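Local structure of mannitol dehydrogenase (Pseudomonas fluorescens, 1LJ8) at residues S67-A72 with S103-A108; N191-G196 with M294-L299; R447-E452 with E464-F469. The protein probably oxidises mannitol at its second carbon, as a long-chain dehydrogenase that binds NAD in a Rossmann domain. All blocks are in the same frame, centred on the assembly; numbering follows the deposited sequence.

Contact 1 (S67-A72 with S103-A108). With NAD (nicotinamide-adenine-dinucleotide), chain B.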
loop_
_atom_site.group_PDB
_atom_site.type_symbol
_atom_site.label_atom_id
_atom_site.label_comp_id
_atom_site.label_asym_id
_atom_site.label_seq_id
_atom_site.Cartn_x
_atom_site.Cartn_y
_atom_site.Cartn_z
ATOM N N SER A 67 -17.066 4.404 3.939
ATOM C CA SER A 67 -18.321 3.781 3.509
ATOM C C SER A 67 -18.043 2.513 2.726
ATOM O O SER A 67 -18.797 1.538 2.864
ATOM C CB SER A 67 -19.131 4.769 2.641
ATOM O OG SER A 67 -18.344 5.161 1.535
ATOM N N GLU A 68 -16.984 2.496 1.911
ATOM C CA GLU A 68 -16.685 1.273 1.150
ATOM C C GLU A 68 -16.268 0.065 2.000
ATOM O O GLU A 68 -16.259 -1.065 1.512
ATOM C CB GLU A 68 -15.632 1.517 0.042
ATOM C CG GLU A 68 -14.706 2.707 0.223
ATOM C CD GLU A 68 -15.381 4.045 -0.029
ATOM O OE1 GLU A 68 -15.706 4.374 -1.209
ATOM O OE2 GLU A 68 -15.591 4.777 0.955
ATOM N N ASP A 69 -15.944 0.284 3.276
ATOM C CA ASP A 69 -15.564 -0.821 4.155
ATOM C C ASP A 69 -16.759 -1.673 4.613
ATOM O O ASP A 69 -16.578 -2.762 5.145
ATOM C CB ASP A 69 -14.842 -0.273 5.396
ATOM C CG ASP A 69 -13.554 0.459 5.029
ATOM O OD1 ASP A 69 -12.907 0.031 4.040
ATOM O OD2 ASP A 69 -13.191 1.437 5.694
ATOM N N ARG A 70 -17.982 -1.181 4.415
ATOM C CA ARG A 70 -19.166 -1.936 4.839
ATOM C C ARG A 70 -19.264 -3.268 4.114
ATOM O O ARG A 70 -19.592 -4.282 4.719
ATOM C CB ARG A 70 -20.448 -1.120 4.568
ATOM C CG ARG A 70 -21.756 -1.704 5.192
ATOM C CD ARG A 70 -22.937 -0.822 4.739
ATOM N NE ARG A 70 -22.511 0.565 4.872
ATOM C CZ ARG A 70 -22.808 1.561 4.034
ATOM N NH1 ARG A 70 -23.588 1.349 2.962
ATOM N NH2 ARG A 70 -22.239 2.758 4.222
ATOM N N LYS A 71 -18.989 -3.265 2.821
ATOM C CA LYS A 71 -19.062 -4.512 2.051
ATOM C C LYS A 71 -18.039 -5.515 2.577
ATOM O O LYS A 71 -18.365 -6.685 2.706
ATOM C CB LYS A 71 -18.811 -4.276 0.563
ATOM C CG LYS A 71 -18.960 -5.575 -0.272
ATOM C CD LYS A 71 -19.008 -5.319 -1.771
ATOM C CE LYS A 71 -19.573 -6.566 -2.521
ATOM N NZ LYS A 71 -18.754 -7.804 -2.265
ATOM N N ALA A 72 -16.817 -5.067 2.886
ATOM C CA ALA A 72 -15.800 -5.986 3.438
ATOM C C ALA A 72 -16.309 -6.611 4.772
ATOM O O ALA A 72 -16.222 -7.811 5.005
ATOM C CB ALA A 72 -14.484 -5.198 3.709
ATOM N N SER A 103 -10.936 -11.789 13.919
ATOM C CA SER A 103 -12.137 -12.238 14.643
ATOM C C SER A 103 -13.325 -11.280 14.611
ATOM O O SER A 103 -14.432 -11.666 15.016
ATOM C CB SER A 103 -11.766 -12.571 16.096
ATOM O OG SER A 103 -11.132 -11.489 16.749
ATOM N N ASP A 104 -13.139 -10.056 14.125
ATOM C CA ASP A 104 -14.273 -9.116 14.049
ATOM C C ASP A 104 -13.806 -7.951 13.196
ATOM O O ASP A 104 -12.630 -7.874 12.850
ATOM C CB ASP A 104 -14.602 -8.578 15.451
ATOM C CG ASP A 104 -16.024 -7.996 15.564
ATOM O OD1 ASP A 104 -16.375 -7.566 16.691
ATOM O OD2 ASP A 104 -16.791 -7.978 14.558
HETATM N N MSE A 105 -14.721 -7.024 12.892
HETATM C CA MSE A 105 -14.378 -5.810 12.150
HETATM C C MSE A 105 -15.467 -4.790 12.521
HETATM O O MSE A 105 -16.655 -5.088 12.360
HETATM C CB MSE A 105 -14.392 -6.065 10.655
HETATM C CG MSE A 105 -14.056 -4.805 9.862
HETATM SE SE MSE A 105 -13.792 -5.203 8.030
HETATM C CE MSE A 105 -13.732 -3.334 7.340
ATOM N N LEU A 106 -15.045 -3.642 13.056
ATOM C CA LEU A 106 -15.967 -2.565 13.461
ATOM C C LEU A 106 -15.916 -1.459 12.418
ATOM O O LEU A 106 -14.853 -1.213 11.807
ATOM C CB LEU A 106 -15.572 -2.001 14.844
ATOM C CG LEU A 106 -15.512 -3.024 16.006
ATOM C CD1 LEU A 106 -15.290 -2.243 17.336
ATOM C CD2 LEU A 106 -16.771 -3.896 16.067
ATOM N N LEU A 107 -17.061 -0.789 12.214
ATOM C CA LEU A 107 -17.145 0.309 11.266
ATOM C C LEU A 107 -17.430 1.595 12.013
ATOM O O LEU A 107 -18.283 1.615 12.925
ATOM C CB LEU A 107 -18.305 0.090 10.290
ATOM C CG LEU A 107 -18.209 -1.195 9.476
ATOM C CD1 LEU A 107 -19.430 -1.256 8.488
ATOM C CD2 LEU A 107 -16.871 -1.219 8.675
ATOM N N ALA A 108 -16.714 2.653 11.662
ATOM C CA ALA A 108 -16.959 3.942 12.307
ATOM C C ALA A 108 -18.442 4.343 12.137
ATOM O O ALA A 108 -19.034 4.891 13.090
ATOM C CB ALA A 108 -16.049 5.030 11.674
HETATM P PA NAD B . -7.445 -2.098 -0.737
HETATM O O1A NAD B . -7.993 -1.199 -1.720
HETATM O O2A NAD B . -7.788 -3.547 -0.678
HETATM O O5B NAD B . -7.750 -1.558 0.734
HETATM C C5B NAD B . -7.379 -0.192 1.095
HETATM C C4B NAD B . -7.993 -0.099 2.507
HETATM O O4B NAD B . -7.641 1.247 3.033
HETATM C C3B NAD B . -9.561 -0.079 2.577
HETATM O O3B NAD B . -9.916 -0.753 3.798
HETATM C C2B NAD B . -9.888 1.421 2.588
HETATM O O2B NAD B . -11.168 1.710 3.137
HETATM C C1B NAD B . -8.791 1.945 3.495
HETATM N N9A NAD B . -8.516 3.342 3.386
HETATM C C8A NAD B . -8.300 4.148 2.286
HETATM N N7A NAD B . -8.035 5.391 2.616
HETATM C C5A NAD B . -8.083 5.389 4.002
HETATM C C6A NAD B . -7.862 6.443 4.896
HETATM N N6A NAD B . -7.535 7.693 4.565
HETATM N N1A NAD B . -7.989 6.178 6.252
HETATM C C2A NAD B . -8.316 4.904 6.715
HETATM N N3A NAD B . -8.518 3.837 5.848
HETATM C C4A NAD B . -8.390 4.146 4.491
HETATM O O3 NAD B . -5.870 -1.930 -0.843
HETATM P PN NAD B . -4.665 -2.927 -0.471
HETATM O O1N NAD B . -4.287 -3.684 -1.668
HETATM O O2N NAD B . -5.078 -3.684 0.714
HETATM O O5D NAD B . -3.477 -1.930 -0.185
HETATM C C5D NAD B . -3.592 -1.089 0.955
HETATM C C4D NAD B . -2.241 -0.577 1.206
HETATM O O4D NAD B . -1.314 -1.570 1.691
HETATM C C3D NAD B . -1.491 0.156 0.037
HETATM O O3D NAD B . -1.984 1.473 -0.184
HETATM C C2D NAD B . -0.032 0.043 0.434
HETATM O O2D NAD B . 0.369 1.132 1.254
HETATM C C1D NAD B . 0.025 -1.310 1.186
HETATM N N1N NAD B . 0.512 -2.441 0.373
HETATM C C2N NAD B . -0.229 -3.094 -0.630
HETATM C C3N NAD B . 0.400 -4.068 -1.361
HETATM C C7N NAD B . -0.386 -4.767 -2.487
HETATM O O7N NAD B . 0.262 -5.489 -3.260
HETATM N N7N NAD B . -1.670 -4.542 -2.667
HETATM C C4N NAD B . 1.819 -4.411 -1.122
HETATM C C5N NAD B . 2.513 -3.742 -0.068
HETATM C C6N NAD B . 1.871 -2.734 0.706
#

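Contact 2 (N191-G196 with M294-L299). With NAD (nicotinamide-adenine-dinucleotide), chain B.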
loop_
_atom_site.group_PDB
_atom_site.type_symbol
_atom_site.label_atom_id
_atom_site.label_comp_id
_atom_site.label_asym_id
_atom_site.label_seq_id
_atom_site.Cartn_x
_atom_site.Cartn_y
_atom_site.Cartn_z
ATOM N N ASN A 191 3.152 1.632 2.077
ATOM C CA ASN A 191 4.330 1.847 1.246
ATOM C C ASN A 191 4.840 3.280 1.297
ATOM O O ASN A 191 4.588 4.047 0.367
ATOM C CB ASN A 191 3.967 1.519 -0.201
ATOM C CG ASN A 191 3.781 0.040 -0.442
ATOM O OD1 ASN A 191 4.409 -0.808 0.217
ATOM N ND2 ASN A 191 2.993 -0.281 -1.465
ATOM N N LEU A 192 5.581 3.620 2.340
ATOM C CA LEU A 192 6.181 4.957 2.464
ATOM C C LEU A 192 7.621 4.616 2.804
ATOM O O LEU A 192 7.863 3.689 3.565
ATOM C CB LEU A 192 5.572 5.772 3.626
ATOM C CG LEU A 192 4.236 6.436 3.230
ATOM C CD1 LEU A 192 3.080 5.425 3.402
ATOM C CD2 LEU A 192 3.985 7.673 4.141
ATOM N N PRO A 193 8.580 5.380 2.283
ATOM C CA PRO A 193 9.985 5.072 2.586
ATOM C C PRO A 193 10.301 4.871 4.089
ATOM O O PRO A 193 10.996 3.915 4.486
ATOM C CB PRO A 193 10.707 6.268 1.977
ATOM C CG PRO A 193 9.903 6.554 0.743
ATOM C CD PRO A 193 8.467 6.411 1.229
ATOM N N HIS A 194 9.867 5.812 4.920
ATOM C CA HIS A 194 10.075 5.697 6.357
ATOM C C HIS A 194 8.644 5.717 6.934
ATOM O O HIS A 194 8.223 6.706 7.532
ATOM C CB HIS A 194 10.856 6.912 6.907
ATOM C CG HIS A 194 12.244 7.058 6.339
ATOM N ND1 HIS A 194 13.054 8.139 6.637
ATOM C CD2 HIS A 194 12.925 6.314 5.426
ATOM C CE1 HIS A 194 14.167 8.063 5.916
ATOM N NE2 HIS A 194 14.114 6.968 5.174
ATOM N N ASN A 195 7.917 4.614 6.781
ATOM C CA ASN A 195 6.516 4.612 7.223
ATOM C C ASN A 195 6.279 4.870 8.706
ATOM O O ASN A 195 5.310 5.578 9.061
ATOM C CB ASN A 195 5.795 3.355 6.745
ATOM C CG ASN A 195 6.568 2.077 7.006
ATOM O OD1 ASN A 195 7.375 1.972 7.937
ATOM N ND2 ASN A 195 6.300 1.066 6.173
ATOM N N GLY A 196 7.140 4.340 9.573
ATOM C CA GLY A 196 6.965 4.629 10.990
ATOM C C GLY A 196 7.251 6.114 11.276
ATOM O O GLY A 196 6.502 6.750 12.011
HETATM N N MSE A 294 14.841 0.937 -0.579
HETATM C CA MSE A 294 15.165 0.063 -1.700
HETATM C C MSE A 294 13.929 -0.532 -2.384
HETATM O O MSE A 294 13.780 -0.516 -3.626
HETATM C CB MSE A 294 16.026 -1.115 -1.222
HETATM C CG MSE A 294 16.293 -2.130 -2.302
HETATM SE SE MSE A 294 16.948 -3.845 -1.501
HETATM C CE MSE A 294 15.271 -4.545 -0.821
ATOM N N LYS A 295 13.035 -1.080 -1.578
ATOM C CA LYS A 295 11.843 -1.691 -2.157
ATOM C C LYS A 295 10.935 -0.650 -2.789
ATOM O O LYS A 295 10.389 -0.848 -3.887
ATOM C CB LYS A 295 11.093 -2.440 -1.060
ATOM C CG LYS A 295 9.817 -3.086 -1.611
ATOM C CD LYS A 295 8.633 -2.604 -0.894
ATOM C CE LYS A 295 7.363 -3.320 -1.389
ATOM N NZ LYS A 295 6.229 -2.324 -1.432
ATOM N N ILE A 296 10.742 0.467 -2.098
ATOM C CA ILE A 296 9.876 1.518 -2.646
ATOM C C ILE A 296 10.482 2.073 -3.961
ATOM O O ILE A 296 9.779 2.263 -4.970
ATOM C CB ILE A 296 9.711 2.689 -1.647
ATOM C CG1 ILE A 296 8.932 2.224 -0.383
ATOM C CG2 ILE A 296 8.971 3.849 -2.345
ATOM C CD1 ILE A 296 7.485 1.900 -0.668
ATOM N N GLY A 297 11.791 2.320 -3.963
ATOM C CA GLY A 297 12.417 2.895 -5.158
ATOM C C GLY A 297 12.423 1.997 -6.377
ATOM O O GLY A 297 12.170 2.423 -7.517
ATOM N N LEU A 298 12.728 0.735 -6.134
ATOM C CA LEU A 298 12.821 -0.254 -7.195
ATOM C C LEU A 298 11.526 -0.970 -7.523
ATOM O O LEU A 298 11.160 -1.049 -8.693
ATOM C CB LEU A 298 13.910 -1.310 -6.833
ATOM C CG LEU A 298 15.345 -0.740 -6.761
ATOM C CD1 LEU A 298 16.301 -1.886 -6.228
ATOM C CD2 LEU A 298 15.787 -0.247 -8.169
ATOM N N LEU A 299 10.833 -1.507 -6.523
ATOM C CA LEU A 299 9.610 -2.257 -6.852
ATOM C C LEU A 299 8.472 -1.299 -7.160
ATOM O O LEU A 299 7.921 -1.306 -8.270
ATOM C CB LEU A 299 9.228 -3.207 -5.698
ATOM C CG LEU A 299 8.159 -4.266 -6.013
ATOM C CD1 LEU A 299 8.221 -5.374 -4.918
ATOM C CD2 LEU A 299 6.734 -3.600 -6.029
HETATM P PA NAD B . -7.445 -2.098 -0.737
HETATM O O1A NAD B . -7.993 -1.199 -1.720
HETATM O O2A NAD B . -7.788 -3.547 -0.678
HETATM O O5B NAD B . -7.750 -1.558 0.734
HETATM C C5B NAD B . -7.379 -0.192 1.095
HETATM C C4B NAD B . -7.993 -0.099 2.507
HETATM O O4B NAD B . -7.641 1.247 3.033
HETATM C C3B NAD B . -9.561 -0.079 2.577
HETATM O O3B NAD B . -9.916 -0.753 3.798
HETATM C C2B NAD B . -9.888 1.421 2.588
HETATM O O2B NAD B . -11.168 1.710 3.137
HETATM C C1B NAD B . -8.791 1.945 3.495
HETATM N N9A NAD B . -8.516 3.342 3.386
HETATM C C8A NAD B . -8.300 4.148 2.286
HETATM N N7A NAD B . -8.035 5.391 2.616
HETATM C C5A NAD B . -8.083 5.389 4.002
HETATM C C6A NAD B . -7.862 6.443 4.896
HETATM N N6A NAD B . -7.535 7.693 4.565
HETATM N N1A NAD B . -7.989 6.178 6.252
HETATM C C2A NAD B . -8.316 4.904 6.715
HETATM N N3A NAD B . -8.518 3.837 5.848
HETATM C C4A NAD B . -8.390 4.146 4.491
HETATM O O3 NAD B . -5.870 -1.930 -0.843
HETATM P PN NAD B . -4.665 -2.927 -0.471
HETATM O O1N NAD B . -4.287 -3.684 -1.668
HETATM O O2N NAD B . -5.078 -3.684 0.714
HETATM O O5D NAD B . -3.477 -1.930 -0.185
HETATM C C5D NAD B . -3.592 -1.089 0.955
HETATM C C4D NAD B . -2.241 -0.577 1.206
HETATM O O4D NAD B . -1.314 -1.570 1.691
HETATM C C3D NAD B . -1.491 0.156 0.037
HETATM O O3D NAD B . -1.984 1.473 -0.184
HETATM C C2D NAD B . -0.032 0.043 0.434
HETATM O O2D NAD B . 0.369 1.132 1.254
HETATM C C1D NAD B . 0.025 -1.310 1.186
HETATM N N1N NAD B . 0.512 -2.441 0.373
HETATM C C2N NAD B . -0.229 -3.094 -0.630
HETATM C C3N NAD B . 0.400 -4.068 -1.361
HETATM C C7N NAD B . -0.386 -4.767 -2.487
HETATM O O7N NAD B . 0.262 -5.489 -3.260
HETATM N N7N NAD B . -1.670 -4.542 -2.667
HETATM C C4N NAD B . 1.819 -4.411 -1.122
HETATM C C5N NAD B . 2.513 -3.742 -0.068
HETATM C C6N NAD B . 1.871 -2.734 0.706
#

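Contact 3 (R447-E452 with E464-F469)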
loop_
_atom_site.group_PDB
_atom_site.type_symbol
_atom_site.label_atom_id
_atom_site.label_comp_id
_atom_site.label_asym_id
_atom_site.label_seq_id
_atom_site.Cartn_x
_atom_site.Cartn_y
_atom_site.Cartn_z
ATOM N N ARG A 447 0.250 23.381 -15.649
ATOM C CA ARG A 447 -0.736 23.061 -14.620
ATOM C C ARG A 447 -0.435 21.801 -13.822
ATOM O O ARG A 447 -0.466 21.819 -12.595
ATOM C CB ARG A 447 -2.127 22.891 -15.236
ATOM C CG ARG A 447 -2.736 24.162 -15.869
ATOM C CD ARG A 447 -3.993 23.761 -16.639
ATOM N NE ARG A 447 -4.807 24.885 -17.080
ATOM C CZ ARG A 447 -5.904 24.756 -17.832
ATOM N NH1 ARG A 447 -6.316 23.542 -18.234
ATOM N NH2 ARG A 447 -6.602 25.842 -18.167
ATOM N N LEU A 448 -0.187 20.696 -14.531
ATOM C CA LEU A 448 0.047 19.431 -13.855
ATOM C C LEU A 448 1.318 19.423 -13.014
ATOM O O LEU A 448 1.288 18.988 -11.875
ATOM C CB LEU A 448 0.080 18.284 -14.861
ATOM C CG LEU A 448 0.270 16.904 -14.204
ATOM C CD1 LEU A 448 -0.952 16.576 -13.354
ATOM C CD2 LEU A 448 0.425 15.845 -15.253
ATOM N N LEU A 449 2.410 19.956 -13.546
ATOM C CA LEU A 449 3.657 19.930 -12.797
ATOM C C LEU A 449 3.730 20.917 -11.638
ATOM O O LEU A 449 4.645 20.823 -10.817
ATOM C CB LEU A 449 4.855 20.135 -13.750
ATOM C CG LEU A 449 4.997 19.131 -14.900
ATOM C CD1 LEU A 449 6.293 19.438 -15.714
ATOM C CD2 LEU A 449 5.038 17.690 -14.339
ATOM N N ALA A 450 2.777 21.854 -11.582
ATOM C CA ALA A 450 2.698 22.857 -10.520
ATOM C C ALA A 450 1.927 22.413 -9.243
ATOM O O ALA A 450 1.758 23.207 -8.308
ATOM C CB ALA A 450 2.062 24.154 -11.090
ATOM N N VAL A 451 1.465 21.168 -9.183
ATOM C CA VAL A 451 0.755 20.702 -7.975
ATOM C C VAL A 451 1.821 20.259 -6.967
ATOM O O VAL A 451 2.346 19.143 -7.026
ATOM C CB VAL A 451 -0.217 19.572 -8.271
ATOM C CG1 VAL A 451 -0.996 19.241 -6.984
ATOM C CG2 VAL A 451 -1.186 19.993 -9.438
ATOM N N GLU A 452 2.105 21.146 -6.025
ATOM C CA GLU A 452 3.185 20.918 -5.082
ATOM C C GLU A 452 3.077 19.685 -4.199
ATOM O O GLU A 452 4.094 19.023 -3.972
ATOM C CB GLU A 452 3.418 22.178 -4.227
ATOM C CG GLU A 452 4.741 22.138 -3.480
ATOM C CD GLU A 452 5.022 23.417 -2.662
ATOM O OE1 GLU A 452 4.537 24.500 -3.065
ATOM O OE2 GLU A 452 5.739 23.327 -1.636
ATOM N N GLU A 464 15.308 21.381 -17.611
ATOM C CA GLU A 464 15.674 20.083 -18.155
ATOM C C GLU A 464 14.501 19.092 -18.005
ATOM O O GLU A 464 14.130 18.394 -18.937
ATOM C CB GLU A 464 16.845 19.466 -17.380
ATOM C CG GLU A 464 18.251 20.047 -17.662
ATOM C CD GLU A 464 18.479 21.458 -17.140
ATOM O OE1 GLU A 464 19.512 22.014 -17.588
ATOM O OE2 GLU A 464 17.698 22.014 -16.310
ATOM N N PHE A 465 13.933 19.035 -16.817
ATOM C CA PHE A 465 12.864 18.050 -16.613
ATOM C C PHE A 465 11.616 18.454 -17.374
ATOM O O PHE A 465 10.942 17.616 -17.997
ATOM C CB PHE A 465 12.510 17.912 -15.122
ATOM C CG PHE A 465 11.409 16.906 -14.889
ATOM C CD1 PHE A 465 11.725 15.560 -14.711
ATOM C CD2 PHE A 465 10.080 17.294 -14.946
ATOM C CE1 PHE A 465 10.716 14.591 -14.597
ATOM C CE2 PHE A 465 9.038 16.343 -14.827
ATOM C CZ PHE A 465 9.361 15.002 -14.656
ATOM N N VAL A 466 11.272 19.735 -17.325
ATOM C CA VAL A 466 10.069 20.165 -18.039
ATOM C C VAL A 466 10.187 19.862 -19.556
ATOM O O VAL A 466 9.226 19.408 -20.172
ATOM C CB VAL A 466 9.819 21.677 -17.824
ATOM C CG1 VAL A 466 8.696 22.166 -18.769
ATOM C CG2 VAL A 466 9.399 21.916 -16.365
ATOM N N ALA A 467 11.361 20.086 -20.145
ATOM C CA ALA A 467 11.539 19.819 -21.588
ATOM C C ALA A 467 11.379 18.314 -21.878
ATOM O O ALA A 467 10.759 17.921 -22.866
ATOM C CB ALA A 467 12.944 20.284 -22.046
ATOM N N ALA A 468 11.932 17.490 -20.998
ATOM C CA ALA A 468 11.849 16.041 -21.171
ATOM C C ALA A 468 10.373 15.598 -21.049
ATOM O O ALA A 468 9.896 14.758 -21.810
ATOM C CB ALA A 468 12.709 15.331 -20.115
ATOM N N PHE A 469 9.673 16.155 -20.075
ATOM C CA PHE A 469 8.254 15.837 -19.888
ATOM C C PHE A 469 7.457 16.210 -21.118
ATOM O O PHE A 469 6.640 15.432 -21.596
ATOM C CB PHE A 469 7.703 16.595 -18.667
ATOM C CG PHE A 469 6.216 16.522 -18.555
ATOM C CD1 PHE A 469 5.603 15.416 -17.978
ATOM C CD2 PHE A 469 5.429 17.534 -19.092
ATOM C CE1 PHE A 469 4.241 15.307 -17.938
ATOM C CE2 PHE A 469 4.033 17.440 -19.060
ATOM C CZ PHE A 469 3.436 16.309 -18.475
#

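Contact 1 (S67-A72 with S103-A108)
Selenomethionine Met105 and Leu107 of the strand meet the first turn of helix 69-77 at Asp69, Arg70 and Ala72. Met105 and Leu107 bury the most surface here, in nearly equal amounts. Met105 CG is anti to the backbone N (chi1 179°) and the chain beyond stays extended, which carries the CE methyl to the backbone of Asp69. There CE lies 3.6 Å from the Asp69 backbone O and 3.8 Å from Asp69 CB. The same methyl touches Ala72 CB at 4.2 Å, so it sits between two residues almost one helical turn apart. The two methyls of Leu107 part company: CD1 rests 3.7 Å from Arg70 CA, and CD2 lies 3.9 Å from the Asp69 O. The Arg70 side chain crosses Leu107 at about a right angle and touches CD1 with CB and CG. The Arg70 guanidinium turns away, and its NE forms a salt bridge with Glu109.

Asp69 is apolar at its base and polar at its far end. CB takes the contacts with Met105 and Leu107. The carboxylate lies toward the cofactor, with CG anti to its own carbonyl carbon (chi1 -62°). OD1 accepts two hydrogen bonds from the adenosine ribose of NAD, from O2B at 2.6 Å and from O3B at 3.1 Å. OD2 takes the backbone N-H of Arg66, which fixes the rotation of the carboxylate.

Asp69 does the work of the ribose-binding acid of classical Rossmann folds, though it comes a few residues after strand 59-64. The methyls of strand 96-107 pack on its backbone and CB, while its carboxylate holds the ribose. An acid that grips both ribose hydroxyls is consistent with a preference for NAD, since the extra phosphate of NADP would probably be repelled here.

Contact 2 (N191-G196 with M294-L299)
The side-chain amide of Asn191 has Lys295 on one side of its plane and the cofactor on the other. Lys295 NZ donates to Asn191 OD1 at 2.9 Å, from well above the carbonyl plane and at a C=O...N angle of 112°. Across the plane, C6N of the nicotinamide ring comes within 3.2 Å of the same OD1. The amide nitrogen ND2 is hydrogen-bonded to Glu133, which also binds NAD. Lys295 bends at chi2 (-122°) and again at chi4, which brings NZ to the amide. NZ is held more strongly by Asn300 of its own helix.

Ile296 packs against the loop backbone. Its CD1 lies 3.6 Å from Asn191 CB and equally near the Asn191 carbonyl carbon. Its CG2 touches Pro193 CG at 4.2 Å. The Asn191 backbone O is buried and has no partner.

The Asn191 backbone N-H also serves the cofactor. It reaches the ribose hydroxyl O2D at 2.9 Å, with a bond angle of 160°. The bonds of OD1 to Lys295 and of ND2 to Glu133 would fix the rotation of the amide beside the nicotinamide, and they link the two domains there.

Contact 3 (R447-E452 with E464-F469)
Leu449 is the bump of this contact, and one side of helix 463-488 provides the hollow. The hollow has three walls: Phe465, Val466 and Phe469. These residues follow the helical repeat and line the same side. CD1 of Leu449 touches all three walls. It lies 4.0 Å from Val466 CG2 and also 4.0 Å from Phe469 CD2. Toward Phe465 it comes 4.2 Å from CE2, at the ring edge and near the ring plane.

The second methyl has a different task. CD2 of Leu449 sits over the centre of one face of the Phe469 ring, 4.3 Å above its plane. The leucine therefore lies between the face of Phe469 and the edge of Phe465. With CG anti to the carbonyl carbon (chi1 -58°), both methyls are thrust toward the helix. Leu449 and Phe469 point in opposite directions as they slide past each other. Leu448 adds a smaller bump. Its CD2 approaches the Phe469 ring obliquely, 4.4 Å from CZ.

Both leucines belong to a type I turn, Leu448 to Val451. Val451 occupies the N-cap position of helix 452-455. This is plain apolar packing in the C-terminal domain. Behind Leu448 stand Trp410 and Ala411 of helix 401-413 and Leu437 of helix 431-437. Phe465 also packs on Ala404 of helix 401-413 and on Ile390 and Ile394 of helix 387-396, so helix 401-413 is touched from both segments.

From the N terminus, the three contacts follow one another without nesting or crossing. Contact 1 closes a loop of 30 residues that includes strand 83-87 and lays helix 69-77 against strand 96-107 of the Rossmann sheet. Contact 2 closes a span of 97 residues and brings the Rossmann domain against the long helix 289-313 of the C-terminal domain. Contact 3 closes a short span of 11 residues within the C-terminal domain and ties the 448-451 turn to helix 463-488. Contacts 1 and 2 both touch NAD, at its adenosine and nicotinamide halves, with centres 28 Å apart. Contact 3 is away from the cofactor, its centre 40 Å from that of contact 1.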